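Local coordinates for UPF0135 protein SA1388 (Staphylococcus aureus subsp. aureus, PDB 3LNL) that is of unknown function but belongs to the NIF3 family and forms a capped, toroid-shaped homohexamer whose subunits each carry a dinuclear zinc centre, at residues Met101-Asn104 / Leu105-Asn108. The protein carries 2 engineered substitutions. Residues are numbered along the deposited sequence; the frame is centred on the assembly and turned at random.
Sequences MHTN and LDVN. With ZN (zinc ion), chain G.
The H102 ring and the D106 carboxylate meet obliquely, their planes 70° apart, with CD2 of H102 4.0 Å from OD2 of D106. CG2 of T103 lies over one face of the imidazole, offset toward its rim, while H68 packs against the same ring edge-to-face. Along the ring's edge, NE2 of H102 is hydrogen-bonded at 2.7 Å to a water that is itself a zinc ligand, and ND1 to D27; these two partners probably fix the ring's rotation. H102 thus illustrates a second-shell residue, reaching the metal through water, whereas D106 is first shell: its OD1 and OD2 chelate the zinc at 2.2 and 2.3 Å, beside H68 and E333. With chi1 at -73°, CG of D106 stands opposite its own carbonyl carbon, which swings the carboxylate back past T103, OD2 lying 3.8 Å from CG2 of T103.

The backbone ties both shells together. H102 is the N-cap, and its carbonyl O accepts from N of D106 at 3.2 Å, in the carbonyl plane, and from N of L105 at 2.8 Å, well above it. The short helix 103-106 follows strand 97-100 of the NIF3 fold; L105 and D106 lean on helix 112-119, and D106 and V107 rest against L242 of strand 240-253.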
loop_
_atom_site.group_PDB
_atom_site.type_symbol
_atom_site.label_atom_id
_atom_site.label_comp_id
_atom_site.label_asym_id
_atom_site.label_seq_id
_atom_site.Cartn_x
_atom_site.Cartn_y
_atom_site.Cartn_z
ATOM N N MET B 101 -2.498 -27.310 14.300
ATOM C CA MET B 101 -1.050 -27.142 14.446
ATOM C C MET B 101 -0.515 -27.050 13.041
ATOM O O MET B 101 -0.125 -28.085 12.433
ATOM C CB MET B 101 -0.466 -28.334 15.239
ATOM C CG MET B 101 -0.909 -28.341 16.739
ATOM S SD MET B 101 -0.204 -29.787 17.539
ATOM C CE MET B 101 1.473 -29.175 17.880
ATOM N N HIS B 102 -0.513 -25.807 12.512
ATOM C CA HIS B 102 -0.237 -25.598 11.115
ATOM C C HIS B 102 1.215 -25.207 10.880
ATOM O O HIS B 102 2.089 -26.056 11.072
ATOM C CB HIS B 102 -1.217 -24.635 10.470
ATOM C CG HIS B 102 -1.137 -24.635 8.984
ATOM N ND1 HIS B 102 -1.338 -23.498 8.223
ATOM C CD2 HIS B 102 -0.818 -25.629 8.118
ATOM C CE1 HIS B 102 -1.175 -23.807 6.939
ATOM N NE2 HIS B 102 -0.844 -25.087 6.848
ATOM N N THR B 103 1.513 -23.943 10.550
ATOM C CA THR B 103 2.888 -23.628 10.196
ATOM C C THR B 103 3.847 -23.777 11.401
ATOM O O THR B 103 5.003 -24.027 11.173
ATOM C CB THR B 103 3.065 -22.278 9.484
ATOM O OG1 THR B 103 2.596 -21.215 10.315
ATOM C CG2 THR B 103 2.332 -22.266 8.103
ATOM N N ASN B 104 3.386 -23.677 12.661
ATOM C CA ASN B 104 4.240 -24.113 13.792
ATOM C C ASN B 104 4.784 -25.540 13.662
ATOM O O ASN B 104 5.935 -25.820 14.007
ATOM C CB ASN B 104 3.630 -23.836 15.202
ATOM C CG ASN B 104 2.243 -24.412 15.380
ATOM O OD1 ASN B 104 1.415 -24.410 14.442
ATOM N ND2 ASN B 104 1.979 -24.952 16.590
ATOM N N LEU B 105 3.994 -26.438 13.109
ATOM C CA LEU B 105 4.484 -27.797 12.877
ATOM C C LEU B 105 5.350 -27.898 11.620
ATOM O O LEU B 105 6.233 -28.742 11.582
ATOM C CB LEU B 105 3.304 -28.774 12.811
ATOM C CG LEU B 105 3.642 -30.251 12.931
ATOM C CD1 LEU B 105 4.079 -30.619 14.365
ATOM C CD2 LEU B 105 2.363 -31.031 12.469
ATOM N N ASP B 106 5.111 -27.043 10.609
ATOM C CA ASP B 106 5.976 -26.987 9.407
ATOM C C ASP B 106 7.401 -26.573 9.740
ATOM O O ASP B 106 8.333 -26.982 9.043
ATOM C CB ASP B 106 5.412 -26.050 8.314
ATOM C CG ASP B 106 4.204 -26.657 7.604
ATOM O OD1 ASP B 106 4.347 -27.850 7.205
ATOM O OD2 ASP B 106 3.148 -25.958 7.447
ATOM N N VAL B 107 7.570 -25.768 10.792
ATOM C CA VAL B 107 8.869 -25.210 11.121
ATOM C C VAL B 107 9.535 -25.842 12.345
ATOM O O VAL B 107 10.657 -25.492 12.723
ATOM C CB VAL B 107 8.804 -23.694 11.325
ATOM C CG1 VAL B 107 8.185 -22.979 10.069
ATOM C CG2 VAL B 107 8.100 -23.332 12.683
ATOM N N ASN B 108 8.886 -26.831 12.928
ATOM C CA ASN B 108 9.397 -27.461 14.135
ATOM C C ASN B 108 10.523 -28.465 13.822
ATOM O O ASN B 108 10.398 -29.251 12.861
ATOM C CB ASN B 108 8.262 -28.199 14.800
ATOM C CG ASN B 108 8.605 -28.606 16.195
ATOM O OD1 ASN B 108 9.078 -29.732 16.425
ATOM N ND2 ASN B 108 8.408 -27.670 17.147
HETATM ZN ZN ZN G . 2.461 -27.697 6.081
HETATM O O HOH W 1 0.761 -26.710 5.378
HETATM O O HOH W 2 7.370 -25.198 16.199
HETATM O O HOH W 3 3.174 -26.710 4.258
#